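Local coordinates for protein coenzyme A transferase (Yersinia pestis, PDB 3QLI) that probably transfers coenzyme A from an acyl-CoA thioester to a carboxylic acid such as acetate and is a potential virulence factor, at residues Y97-T102 / P132-E137; R71-E76 / N122-N127; H226-L231 / I379-S384; H410-E415 / V419-L424. All coordinates share one frame; numbering follows the deposited sequence.

Contacts 1 and 2 belong to the N-terminal family region and touch each other, their centres about 4 Å apart, with Met99 packing on Phe75; contacts 3 and 4 form a second pair, centres about 10 Å apart, more than 30 Å from the first. Along the chain the segments of contacts 1 and 2 alternate, both reaching a parallel six-stranded sheet in which strands 70-74 and 94-98 are neighbours. Contact 3 follows, then contact 4, and both build on a mixed sheet where strand 377-381 lies beside strand 411-414. Each pair thus belongs to one of the chain's two six-stranded sheets. Residues that bind coenzyme A are drawn from both regions, and contacts 1, 2 and 4 also touch the second subunit.

Contact 1: residues Y97-T102 / P132-E137; sequences YSMFVT and PRLLAE
The end of strand 94-98 and the loop after it stand well off helix 131-139, with the closest alpha carbons, those of Met99 and Leu135, 10.4 Å apart, and the contact is made by side chains. Met99 does the reaching. Its CB is directed at the helix and the chain runs straight through chi2 (176°) before bending at chi3 (78°), which presents the sulfur to one leucine and the terminal methyl to another. CE of Met99 lies 3.8 Å from CD2 of Leu134, the two chains meeting at a slant. SD of Met99 comes 3.9 Å from CD2 of Leu135, and here the side chains run past each other in opposite directions. Leu134 aims its CB at Met99, whereas Leu135 starts off to one side and comes closer only through its methyl end. All three residues are buried and the interaction is entirely apolar: van der Waals contact of one thioether with two neighbouring leucines on successive helix positions.

The same leucines have work on other sides, Leu135 against Tyr73 of strand 70-74 and Ile169 of helix 166-172, and Leu134 against Gly423 of the second subunit. Met99 also packs on Phe75, and its side chain is about 9 Å from that of Glu76, a residue that binds coenzyme A. The arrangement is that of an alpha/beta fold with a parallel sheet, in which a helix covers one face and the loop after the strand outermost within this chain reaches that helix through one apolar side chain, Met99.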
loop_
_atom_site.group_PDB
_atom_site.type_symbol
_atom_site.label_atom_id
_atom_site.label_comp_id
_atom_site.label_asym_id
_atom_site.label_seq_id
_atom_site.Cartn_x
_atom_site.Cartn_y
_atom_site.Cartn_z
ATOM N N TYR A 97 4.757 11.836 21.037
ATOM C CA TYR A 97 3.796 11.298 20.082
ATOM C C TYR A 97 4.631 10.908 18.881
ATOM O O TYR A 97 4.623 11.564 17.847
ATOM C CB TYR A 97 2.703 12.335 19.758
ATOM C CG TYR A 97 1.584 12.270 20.784
ATOM C CD1 TYR A 97 0.307 11.838 20.430
ATOM C CD2 TYR A 97 1.829 12.569 22.123
ATOM C CE1 TYR A 97 -0.706 11.740 21.376
ATOM C CE2 TYR A 97 0.815 12.461 23.087
ATOM C CZ TYR A 97 -0.443 12.050 22.701
ATOM O OH TYR A 97 -1.457 11.944 23.631
ATOM N N SER A 98 5.394 9.840 19.072
ATOM C CA SER A 98 6.411 9.421 18.124
ATOM C C SER A 98 5.736 8.811 16.918
ATOM O O SER A 98 4.811 8.009 17.049
ATOM C CB SER A 98 7.315 8.381 18.781
ATOM O OG SER A 98 7.560 8.714 20.137
ATOM N N MET A 99 6.212 9.177 15.740
ATOM C CA MET A 99 5.643 8.648 14.510
ATOM C C MET A 99 6.535 7.586 13.860
ATOM O O MET A 99 6.115 6.909 12.924
ATOM C CB MET A 99 5.283 9.802 13.581
ATOM C CG MET A 99 4.246 10.710 14.267
ATOM S SD MET A 99 3.765 12.203 13.399
ATOM C CE MET A 99 2.637 11.548 12.165
ATOM N N PHE A 100 7.762 7.460 14.371
ATOM C CA PHE A 100 8.645 6.313 14.130
ATOM C C PHE A 100 9.060 5.844 15.512
ATOM O O PHE A 100 9.304 6.672 16.392
ATOM C CB PHE A 100 9.956 6.726 13.451
ATOM C CG PHE A 100 9.885 6.897 11.960
ATOM C CD1 PHE A 100 8.805 6.439 11.228
ATOM C CD2 PHE A 100 10.944 7.511 11.287
ATOM C CE1 PHE A 100 8.775 6.609 9.841
ATOM C CE2 PHE A 100 10.923 7.679 9.911
ATOM C CZ PHE A 100 9.829 7.228 9.189
ATOM N N VAL A 101 9.167 4.536 15.718
ATOM C CA VAL A 101 9.708 4.031 16.980
ATOM C C VAL A 101 11.154 3.571 16.754
ATOM O O VAL A 101 11.391 2.561 16.092
ATOM C CB VAL A 101 8.824 2.896 17.569
ATOM C CG1 VAL A 101 9.460 2.281 18.826
ATOM C CG2 VAL A 101 7.423 3.422 17.876
ATOM N N THR A 102 12.113 4.346 17.259
ATOM C CA THR A 102 13.529 4.035 17.087
ATOM C C THR A 102 14.156 3.552 18.395
ATOM O O THR A 102 13.464 3.355 19.389
ATOM C CB THR A 102 14.360 5.254 16.573
ATOM O OG1 THR A 102 14.624 6.153 17.653
ATOM C CG2 THR A 102 13.633 5.999 15.454
ATOM N N PRO A 132 3.267 15.446 5.736
ATOM C CA PRO A 132 3.021 16.889 5.634
ATOM C C PRO A 132 1.548 17.206 5.867
ATOM O O PRO A 132 1.212 18.081 6.670
ATOM C CB PRO A 132 3.450 17.218 4.185
ATOM C CG PRO A 132 4.475 16.137 3.849
ATOM C CD PRO A 132 3.899 14.899 4.517
ATOM N N ARG A 133 0.669 16.462 5.208
ATOM C CA ARG A 133 -0.756 16.719 5.351
ATOM C C ARG A 133 -1.272 16.319 6.724
ATOM O O ARG A 133 -2.113 16.998 7.310
ATOM C CB ARG A 133 -1.531 15.969 4.279
ATOM C CG ARG A 133 -3.019 16.066 4.473
ATOM C CD ARG A 133 -3.729 15.066 3.596
ATOM N NE ARG A 133 -5.147 15.051 3.910
ATOM C CZ ARG A 133 -6.031 14.357 3.213
ATOM N NH1 ARG A 133 -5.611 13.635 2.182
ATOM N NH2 ARG A 133 -7.308 14.388 3.551
ATOM N N LEU A 134 -0.784 15.209 7.248
ATOM C CA LEU A 134 -1.292 14.739 8.530
ATOM C C LEU A 134 -0.903 15.697 9.651
ATOM O O LEU A 134 -1.739 16.054 10.486
ATOM C CB LEU A 134 -0.804 13.313 8.827
ATOM C CG LEU A 134 -1.555 12.503 9.889
ATOM C CD1 LEU A 134 -2.870 11.960 9.355
ATOM C CD2 LEU A 134 -0.671 11.359 10.324
ATOM N N LEU A 135 0.357 16.127 9.673
ATOM C CA LEU A 135 0.784 17.055 10.717
ATOM C C LEU A 135 0.073 18.409 10.608
ATOM O O LEU A 135 -0.368 18.991 11.605
ATOM C CB LEU A 135 2.307 17.244 10.671
ATOM C CG LEU A 135 3.072 16.023 11.176
ATOM C CD1 LEU A 135 4.528 16.037 10.702
ATOM C CD2 LEU A 135 2.990 15.950 12.706
ATOM N N ALA A 136 -0.047 18.904 9.385
ATOM C CA ALA A 136 -0.560 20.250 9.172
ATOM C C ALA A 136 -2.068 20.296 9.355
ATOM O O ALA A 136 -2.621 21.310 9.795
ATOM C CB ALA A 136 -0.183 20.741 7.787
ATOM N N GLU A 137 -2.735 19.198 9.018
ATOM C CA GLU A 137 -4.190 19.234 8.875
ATOM C C GLU A 137 -4.943 18.419 9.928
ATOM O O GLU A 137 -5.688 18.985 10.703
ATOM C CB GLU A 137 -4.616 18.854 7.449
ATOM C CG GLU A 137 -4.218 19.929 6.434
ATOM C CD GLU A 137 -4.532 19.566 4.990
ATOM O OE1 GLU A 137 -5.397 18.697 4.739
ATOM O OE2 GLU A 137 -3.898 20.166 4.097
#

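Contact 2: residues R71-E76 / N122-N127; sequences RVYYFE and NYVPSN
Strand 70-74 of the parallel sheet runs into the loop holding Glu76, a coenzyme A-binding residue, and along this course two aromatic side chains, Tyr73 of the strand and Phe75 just after it, meet segment 122-127. The backbones stay apart, Tyr73 CA and Val124 CA being 8.2 Å from each other. CE1 of Tyr73 touches CG2 of Val124 at 3.9 Å, the two side chains crossing at about a right angle. With chi1 at -180°, CG2 of Val124 falls beside the backbone N and is the branch that meets the ring. The phenol is gripped from within its own strand: Arg71 NH1 donates to Tyr73 OH over 3.0 Å, with the oxygen lying in the guanidinium plane. That NH1 also forms a salt bridge with Glu428 of the second subunit, so the ring is tied to the dimer interface.

Two residues on, in the loop that follows the strand in this alpha/beta domain, Phe75 brings the edge of its ring to Ser126. CZ of Phe75 is 3.6 Å from OG of Ser126, which lies near the ring plane. Other aromatic rings also meet it, Phe100 edge-to-face and Phe128 and Tyr165 at intermediate tilts. The side chain of Phe75 is about 8 Å from that of Glu264, the residue that binds coenzyme A covalently.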
loop_
_atom_site.group_PDB
_atom_site.type_symbol
_atom_site.label_atom_id
_atom_site.label_comp_id
_atom_site.label_asym_id
_atom_site.label_seq_id
_atom_site.Cartn_x
_atom_site.Cartn_y
_atom_site.Cartn_z
ATOM N N ARG A 71 2.488 17.952 23.550
ATOM C CA ARG A 71 2.642 16.792 22.686
ATOM C C ARG A 71 3.695 17.129 21.646
ATOM O O ARG A 71 3.640 18.195 21.035
ATOM C CB ARG A 71 1.332 16.474 21.987
ATOM C CG ARG A 71 0.239 15.947 22.892
ATOM C CD ARG A 71 -0.934 15.479 22.047
ATOM N NE ARG A 71 -2.015 14.935 22.860
ATOM C CZ ARG A 71 -3.101 14.363 22.355
ATOM N NH1 ARG A 71 -3.248 14.267 21.037
ATOM N NH2 ARG A 71 -4.039 13.888 23.166
ATOM N N VAL A 72 4.657 16.232 21.446
ATOM C CA VAL A 72 5.650 16.433 20.399
ATOM C C VAL A 72 5.493 15.338 19.361
ATOM O O VAL A 72 5.670 14.140 19.663
ATOM C CB VAL A 72 7.090 16.444 20.961
ATOM C CG1 VAL A 72 8.116 16.625 19.819
ATOM C CG2 VAL A 72 7.235 17.543 22.013
ATOM N N TYR A 73 5.140 15.755 18.142
ATOM C CA TYR A 73 4.928 14.857 17.014
ATOM C C TYR A 73 6.173 14.902 16.115
ATOM O O TYR A 73 6.577 15.974 15.667
ATOM C CB TYR A 73 3.711 15.310 16.209
ATOM C CG TYR A 73 2.372 15.122 16.891
ATOM C CD1 TYR A 73 1.576 14.017 16.602
ATOM C CD2 TYR A 73 1.880 16.072 17.797
ATOM C CE1 TYR A 73 0.319 13.849 17.208
ATOM C CE2 TYR A 73 0.634 15.906 18.412
ATOM C CZ TYR A 73 -0.139 14.791 18.117
ATOM O OH TYR A 73 -1.386 14.627 18.718
ATOM N N TYR A 74 6.779 13.751 15.827
ATOM C CA TYR A 74 8.078 13.775 15.155
ATOM C C TYR A 74 8.463 12.417 14.570
ATOM O O TYR A 74 7.891 11.393 14.957
ATOM C CB TYR A 74 9.158 14.217 16.158
ATOM C CG TYR A 74 9.360 13.190 17.245
ATOM C CD1 TYR A 74 10.418 12.293 17.192
ATOM C CD2 TYR A 74 8.469 13.091 18.306
ATOM C CE1 TYR A 74 10.588 11.330 18.177
ATOM C CE2 TYR A 74 8.628 12.122 19.301
ATOM C CZ TYR A 74 9.684 11.247 19.226
ATOM O OH TYR A 74 9.839 10.277 20.201
ATOM N N PHE A 75 9.465 12.434 13.690
ATOM C CA PHE A 75 10.011 11.253 13.019
ATOM C C PHE A 75 11.539 11.244 13.127
ATOM O O PHE A 75 12.157 12.295 13.283
ATOM C CB PHE A 75 9.704 11.308 11.520
ATOM C CG PHE A 75 8.285 10.992 11.153
ATOM C CD1 PHE A 75 7.922 9.711 10.781
ATOM C CD2 PHE A 75 7.326 11.988 11.126
ATOM C CE1 PHE A 75 6.623 9.422 10.420
ATOM C CE2 PHE A 75 6.024 11.704 10.767
ATOM C CZ PHE A 75 5.673 10.420 10.412
ATOM N N GLU A 76 12.149 10.065 13.012
ATOM C CA GLU A 76 13.613 9.945 13.018
ATOM C C GLU A 76 14.390 10.584 14.175
ATOM O O GLU A 76 15.162 11.517 13.970
ATOM C CB GLU A 76 14.195 10.391 11.675
ATOM C CG GLU A 76 15.491 9.688 11.302
ATOM C CD GLU A 76 15.358 8.175 11.279
ATOM O OE1 GLU A 76 14.264 7.672 10.955
ATOM O OE2 GLU A 76 16.355 7.487 11.581
ATOM N N ASN A 122 3.555 7.460 22.943
ATOM C CA ASN A 122 2.265 7.332 22.288
ATOM C C ASN A 122 2.415 7.314 20.780
ATOM O O ASN A 122 2.329 8.348 20.118
ATOM C CB ASN A 122 1.323 8.452 22.716
ATOM C CG ASN A 122 -0.085 7.951 22.964
ATOM O OD1 ASN A 122 -0.665 7.235 22.135
ATOM N ND2 ASN A 122 -0.628 8.287 24.124
ATOM N N TYR A 123 2.660 6.130 20.243
ATOM C CA TYR A 123 2.808 5.959 18.805
ATOM C C TYR A 123 1.592 6.484 18.045
ATOM O O TYR A 123 0.456 6.168 18.387
ATOM C CB TYR A 123 3.026 4.476 18.486
ATOM C CG TYR A 123 3.106 4.149 17.007
ATOM C CD1 TYR A 123 4.154 4.620 16.221
ATOM C CD2 TYR A 123 2.149 3.350 16.409
ATOM C CE1 TYR A 123 4.229 4.317 14.863
ATOM C CE2 TYR A 123 2.212 3.034 15.054
ATOM C CZ TYR A 123 3.254 3.517 14.293
ATOM O OH TYR A 123 3.315 3.195 12.957
ATOM N N VAL A 124 1.849 7.278 17.005
ATOM C CA VAL A 124 0.802 7.791 16.124
ATOM C C VAL A 124 0.950 7.085 14.782
ATOM O O VAL A 124 1.892 7.356 14.037
ATOM C CB VAL A 124 0.955 9.311 15.908
ATOM C CG1 VAL A 124 -0.153 9.848 14.988
ATOM C CG2 VAL A 124 0.964 10.045 17.254
ATOM N N PRO A 125 0.041 6.148 14.476
ATOM C CA PRO A 125 0.231 5.411 13.219
ATOM C C PRO A 125 0.051 6.330 12.012
ATOM O O PRO A 125 -0.861 7.163 11.998
ATOM C CB PRO A 125 -0.882 4.350 13.258
ATOM C CG PRO A 125 -1.270 4.242 14.741
ATOM C CD PRO A 125 -1.107 5.647 15.257
ATOM N N SER A 126 0.910 6.182 11.006
ATOM C CA SER A 126 0.788 6.999 9.811
ATOM C C SER A 126 1.635 6.424 8.699
ATOM O O SER A 126 2.438 5.520 8.935
ATOM C CB SER A 126 1.256 8.432 10.086
ATOM O OG SER A 126 2.680 8.501 10.117
ATOM N N ASN A 127 1.450 6.957 7.493
ATOM C CA ASN A 127 2.438 6.819 6.429
ATOM C C ASN A 127 3.360 8.042 6.385
ATOM O O ASN A 127 2.896 9.189 6.345
ATOM C CB ASN A 127 1.758 6.664 5.079
ATOM C CG ASN A 127 0.967 5.398 4.983
ATOM O OD1 ASN A 127 1.533 4.318 4.887
ATOM N ND2 ASN A 127 -0.348 5.518 4.997
#

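Contact 3: residues H226-L231 / I379-S384; sequences HIIADL and IIATPS
Ile228 and, one turn later, Leu231 carry the end of helix 220-230 onto strand 377-381, Ile228 CA and Ile379 CA being 7.6 Å apart. Earlier in the segment, the carbonyl of His226 accepts a 3.0 Å bond from the backbone N of Asp230, keeping the last turn helical. Ile227 turns to the next strand, where it packs on Val413.

Ile228 then supplies three carbons to the contact. Its chain is extended at chi2 (178°), which sends CD1 out to CB of Ala381 at 4.0 Å. Nearer the backbone, CG1 of Ile228 sits 4.2 Å from CG2 of Ile379, while CG2 of Ile228 lies 4.1 Å from CD1 of the same isoleucine. Ile228 therefore bridges two alternate residues of the strand, Ile379 and Ala381, both with CB turned to the helix.

Leu231, just past the helix, also reaches Ile379. Its CB is directed at the strand, and CD1 of Leu231 meets CD1 of Ile379 at 3.8 Å. The CD1 methyl of Ile379 thus meets both side chains, which come to it from directions roughly at right angles. The backbone N of Leu231 bonds to the carbonyl of Ile228, 2.8 Å from N to O, a tightening of the helix as it ends, and O of Leu231 accepts from the side-chain NH1 of Arg377.

Helix 220-230 thus lies against one face of the mixed sheet: Ile379 and Ala381 also touch Val413 of neighbouring strand 411-414, Ile224 one turn back covers Ala381, and helix 244-252 packs against Ile228 through Val249.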
loop_
_atom_site.group_PDB
_atom_site.type_symbol
_atom_site.label_atom_id
_atom_site.label_comp_id
_atom_site.label_asym_id
_atom_site.label_seq_id
_atom_site.Cartn_x
_atom_site.Cartn_y
_atom_site.Cartn_z
ATOM N N HIS A 226 27.266 -7.875 -4.033
ATOM C CA HIS A 226 27.465 -8.278 -5.426
ATOM C C HIS A 226 26.203 -8.792 -6.111
ATOM O O HIS A 226 25.982 -8.521 -7.290
ATOM C CB HIS A 226 28.627 -9.261 -5.566
ATOM C CG HIS A 226 29.960 -8.601 -5.421
ATOM N ND1 HIS A 226 30.611 -8.494 -4.209
ATOM C CD2 HIS A 226 30.732 -7.944 -6.321
ATOM C CE1 HIS A 226 31.747 -7.837 -4.376
ATOM N NE2 HIS A 226 31.843 -7.491 -5.649
ATOM N N ILE A 227 25.362 -9.513 -5.378
ATOM C CA ILE A 227 24.112 -9.981 -5.973
ATOM C C ILE A 227 23.231 -8.765 -6.296
ATOM O O ILE A 227 22.630 -8.664 -7.364
ATOM C CB ILE A 227 23.371 -10.918 -5.022
ATOM C CG1 ILE A 227 24.207 -12.175 -4.758
ATOM C CG2 ILE A 227 21.992 -11.280 -5.582
ATOM C CD1 ILE A 227 23.818 -12.871 -3.464
ATOM N N ILE A 228 23.161 -7.838 -5.360
ATOM C CA ILE A 228 22.385 -6.616 -5.574
ATOM C C ILE A 228 22.943 -5.836 -6.750
ATOM O O ILE A 228 22.203 -5.437 -7.652
ATOM C CB ILE A 228 22.385 -5.728 -4.317
ATOM C CG1 ILE A 228 21.607 -6.423 -3.200
ATOM C CG2 ILE A 228 21.797 -4.335 -4.630
ATOM C CD1 ILE A 228 21.582 -5.661 -1.898
ATOM N N ALA A 229 24.258 -5.633 -6.762
ATOM C CA ALA A 229 24.866 -4.860 -7.845
ATOM C C ALA A 229 24.591 -5.484 -9.215
ATOM O O ALA A 229 24.444 -4.773 -10.205
ATOM C CB ALA A 229 26.373 -4.682 -7.619
ATOM N N ASP A 230 24.527 -6.809 -9.279
ATOM C CA ASP A 230 24.226 -7.474 -10.542
ATOM C C ASP A 230 22.826 -7.121 -11.053
ATOM O O ASP A 230 22.549 -7.232 -12.246
ATOM C CB ASP A 230 24.347 -8.992 -10.408
ATOM C CG ASP A 230 25.790 -9.473 -10.375
ATOM O OD1 ASP A 230 26.710 -8.665 -10.637
ATOM O OD2 ASP A 230 25.993 -10.678 -10.093
ATOM N N LEU A 231 21.949 -6.703 -10.142
ATOM C CA LEU A 231 20.570 -6.360 -10.486
ATOM C C LEU A 231 20.399 -4.874 -10.813
ATOM O O LEU A 231 19.293 -4.423 -11.105
ATOM C CB LEU A 231 19.618 -6.744 -9.339
ATOM C CG LEU A 231 19.497 -8.234 -9.019
ATOM C CD1 LEU A 231 18.797 -8.458 -7.686
ATOM C CD2 LEU A 231 18.764 -8.956 -10.138
ATOM N N ILE A 379 14.296 -4.419 -4.309
ATOM C CA ILE A 379 15.101 -5.436 -3.649
ATOM C C ILE A 379 14.994 -5.249 -2.137
ATOM O O ILE A 379 15.137 -4.133 -1.621
ATOM C CB ILE A 379 16.591 -5.319 -4.050
ATOM C CG1 ILE A 379 16.747 -5.599 -5.550
ATOM C CG2 ILE A 379 17.446 -6.277 -3.211
ATOM C CD1 ILE A 379 18.032 -5.047 -6.160
ATOM N N ILE A 380 14.723 -6.335 -1.431
ATOM C CA ILE A 380 14.764 -6.306 0.028
ATOM C C ILE A 380 15.772 -7.378 0.424
ATOM O O ILE A 380 15.659 -8.523 0.005
ATOM C CB ILE A 380 13.396 -6.590 0.643
ATOM C CG1 ILE A 380 12.441 -5.412 0.353
ATOM C CG2 ILE A 380 13.542 -6.838 2.140
ATOM C CD1 ILE A 380 10.977 -5.667 0.767
ATOM N N ALA A 381 16.775 -6.991 1.203
ATOM C CA ALA A 381 17.908 -7.877 1.457
ATOM C C ALA A 381 18.125 -8.076 2.943
ATOM O O ALA A 381 17.892 -7.163 3.741
ATOM C CB ALA A 381 19.171 -7.300 0.823
ATOM N N THR A 382 18.590 -9.266 3.317
ATOM C CA THR A 382 19.023 -9.505 4.692
ATOM C C THR A 382 20.030 -10.648 4.706
ATOM O O THR A 382 19.941 -11.555 3.877
ATOM C CB THR A 382 17.846 -9.907 5.609
ATOM O OG1 THR A 382 18.338 -10.237 6.919
ATOM C CG2 THR A 382 17.119 -11.120 5.043
ATOM N N PRO A 383 20.996 -10.602 5.641
ATOM C CA PRO A 383 21.792 -11.811 5.910
ATOM C C PRO A 383 20.814 -12.913 6.316
ATOM O O PRO A 383 19.762 -12.589 6.892
ATOM C CB PRO A 383 22.638 -11.428 7.131
ATOM C CG PRO A 383 22.494 -9.947 7.293
ATOM C CD PRO A 383 21.250 -9.514 6.603
ATOM N N SER A 384 21.145 -14.177 6.065
ATOM C CA SER A 384 20.201 -15.257 6.312
ATOM C C SER A 384 20.074 -15.624 7.785
ATOM O O SER A 384 19.091 -16.245 8.181
ATOM C CB SER A 384 20.585 -16.505 5.510
ATOM O OG SER A 384 21.770 -17.079 6.030
#

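Contact 4: residues H410-E415 / V419-L424; sequences HYIVTE and VNLKGL
CB of Asn420 packs on one face of the Tyr411 ring, and its amide lies at the edge of the His410 ring; the three groups are turned quite differently. That CB is 3.8 Å from the Tyr411 ring centroid, a CH-pi contact, and the amide plane is tilted 32° to the ring. Against His410 the amide stands nearly upright, 83° between planes, with OD1 of Asn420 3.2 Å from CD2 of His410. A water joins NE2 of His410 to ND2 of Asn420, and CD2 of Tyr411 covers one imidazole face. The ring is fixed from its other nitrogen, ND1, by the backbone N of Ser378. With chi2 near 0°, OD1 of Asn420 is set to accept from the backbone N of Lys422, making an Asx turn; that N-H approaches from above the carbonyl plane. CG of Lys422 also touches CD2 of His410, and its NZ bonds to the carbonyl of Ile407 and to Gln130 of the second subunit.

The antiparallel backbone pairing carries these groups. Tyr411 and Asn420 form a non-hydrogen-bonded pair, which puts their side chains on the same face. Next to it Ile412 and Val419 form a hydrogen-bonded pair, with N to O distances of 2.9 Å for Ile412 to Val419 and 3.0 Å for Val419 to Ile412. Their side chains lie alongside, on the other face. Leu421 N adds a 2.7 Å bond to His410 O.

This hairpin closes one edge of the mixed sheet: strand 411-414 runs parallel to 377-381, strand 417-420 is outermost within the chain, and helix 426-434 covers Ile412 and Val419 while helix 220-230 packs on Val413.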
loop_
_atom_site.group_PDB
_atom_site.type_symbol
_atom_site.label_atom_id
_atom_site.label_comp_id
_atom_site.label_asym_id
_atom_site.label_seq_id
_atom_site.Cartn_x
_atom_site.Cartn_y
_atom_site.Cartn_z
ATOM N N HIS A 410 8.890 -7.952 -4.199
ATOM C CA HIS A 410 9.343 -8.192 -5.557
ATOM C C HIS A 410 10.542 -9.126 -5.548
ATOM O O HIS A 410 10.421 -10.315 -5.826
ATOM C CB HIS A 410 9.729 -6.865 -6.213
ATOM C CG HIS A 410 10.016 -6.971 -7.678
ATOM N ND1 HIS A 410 10.642 -5.967 -8.386
ATOM C CD2 HIS A 410 9.764 -7.958 -8.568
ATOM C CE1 HIS A 410 10.760 -6.332 -9.649
ATOM N NE2 HIS A 410 10.236 -7.536 -9.786
ATOM N N TYR A 411 11.695 -8.573 -5.202
ATOM C CA TYR A 411 12.930 -9.333 -5.156
ATOM C C TYR A 411 13.480 -9.396 -3.746
ATOM O O TYR A 411 13.613 -8.365 -3.089
ATOM C CB TYR A 411 14.001 -8.633 -5.998
ATOM C CG TYR A 411 14.102 -9.058 -7.442
ATOM C CD1 TYR A 411 14.838 -10.175 -7.809
ATOM C CD2 TYR A 411 13.487 -8.322 -8.442
ATOM C CE1 TYR A 411 14.941 -10.558 -9.131
ATOM C CE2 TYR A 411 13.583 -8.696 -9.764
ATOM C CZ TYR A 411 14.311 -9.813 -10.105
ATOM O OH TYR A 411 14.405 -10.184 -11.424
ATOM N N ILE A 412 13.819 -10.592 -3.280
ATOM C CA ILE A 412 14.480 -10.695 -1.984
ATOM C C ILE A 412 15.887 -11.226 -2.213
ATOM O O ILE A 412 16.128 -11.936 -3.185
ATOM C CB ILE A 412 13.735 -11.617 -1.024
ATOM C CG1 ILE A 412 13.495 -12.990 -1.662
ATOM C CG2 ILE A 412 12.413 -10.949 -0.580
ATOM C CD1 ILE A 412 12.973 -14.044 -0.672
ATOM N N VAL A 413 16.805 -10.864 -1.323
ATOM C CA VAL A 413 18.211 -11.247 -1.466
ATOM C C VAL A 413 18.806 -11.592 -0.116
ATOM O O VAL A 413 18.577 -10.884 0.862
ATOM C CB VAL A 413 19.044 -10.102 -2.061
ATOM C CG1 VAL A 413 20.561 -10.411 -1.946
ATOM C CG2 VAL A 413 18.629 -9.844 -3.518
ATOM N N THR A 414 19.556 -12.698 -0.064
ATOM C CA THR A 414 20.413 -13.008 1.078
ATOM C C THR A 414 21.799 -13.317 0.500
ATOM O O THR A 414 22.007 -13.204 -0.706
ATOM C CB THR A 414 19.920 -14.242 1.894
ATOM O OG1 THR A 414 20.128 -15.439 1.129
ATOM C CG2 THR A 414 18.427 -14.132 2.285
ATOM N N GLU A 415 22.740 -13.713 1.348
ATOM C CA GLU A 415 24.071 -14.071 0.860
ATOM C C GLU A 415 24.039 -15.306 -0.060
ATOM O O GLU A 415 25.008 -15.593 -0.777
ATOM C CB GLU A 415 25.061 -14.252 2.024
ATOM C CG GLU A 415 24.861 -15.501 2.892
ATOM C CD GLU A 415 23.941 -15.275 4.087
ATOM O OE1 GLU A 415 23.076 -14.369 4.042
ATOM O OE2 GLU A 415 24.084 -16.006 5.090
ATOM N N VAL A 419 15.617 -13.963 -5.271
ATOM C CA VAL A 419 14.395 -14.555 -5.811
ATOM C C VAL A 419 13.410 -13.444 -6.134
ATOM O O VAL A 419 13.194 -12.562 -5.316
ATOM C CB VAL A 419 13.741 -15.524 -4.800
ATOM C CG1 VAL A 419 12.394 -16.051 -5.337
ATOM C CG2 VAL A 419 14.684 -16.683 -4.486
ATOM N N ASN A 420 12.821 -13.509 -7.322
ATOM C CA ASN A 420 11.718 -12.636 -7.711
ATOM C C ASN A 420 10.408 -13.362 -7.405
ATOM O O ASN A 420 10.106 -14.393 -8.013
ATOM C CB ASN A 420 11.833 -12.316 -9.205
ATOM C CG ASN A 420 10.664 -11.500 -9.742
ATOM O OD1 ASN A 420 9.720 -11.160 -9.022
ATOM N ND2 ASN A 420 10.724 -11.191 -11.028
ATOM N N LEU A 421 9.654 -12.849 -6.438
ATOM C CA LEU A 421 8.451 -13.528 -5.948
ATOM C C LEU A 421 7.177 -13.290 -6.782
ATOM O O LEU A 421 6.184 -14.001 -6.615
ATOM C CB LEU A 421 8.193 -13.133 -4.489
ATOM C CG LEU A 421 9.307 -13.415 -3.477
ATOM C CD1 LEU A 421 8.946 -12.838 -2.129
ATOM C CD2 LEU A 421 9.518 -14.917 -3.364
ATOM N N LYS A 422 7.190 -12.290 -7.657
ATOM C CA LYS A 422 5.971 -11.904 -8.378
ATOM C C LYS A 422 5.424 -13.000 -9.294
ATOM O O LYS A 422 6.143 -13.540 -10.137
ATOM C CB LYS A 422 6.183 -10.615 -9.172
ATOM C CG LYS A 422 6.392 -9.364 -8.304
ATOM C CD LYS A 422 5.074 -8.913 -7.676
ATOM C CE LYS A 422 5.236 -7.588 -6.978
ATOM N NZ LYS A 422 3.950 -7.211 -6.303
ATOM N N GLY A 423 4.148 -13.330 -9.121
ATOM C CA GLY A 423 3.491 -14.308 -9.975
ATOM C C GLY A 423 3.645 -15.754 -9.526
ATOM O O GLY A 423 3.036 -16.649 -10.113
ATOM N N LEU A 424 4.461 -15.988 -8.501
ATOM C CA LEU A 424 4.661 -17.335 -7.951
ATOM C C LEU A 424 3.530 -17.745 -7.002
ATOM O O LEU A 424 3.023 -16.920 -6.237
ATOM C CB LEU A 424 5.989 -17.397 -7.186
ATOM C CG LEU A 424 7.264 -17.174 -7.993
ATOM C CD1 LEU A 424 8.493 -17.465 -7.103
ATOM C CD2 LEU A 424 7.262 -18.062 -9.228
HETATM O O HOH W 1 9.620 -8.699 -12.436
#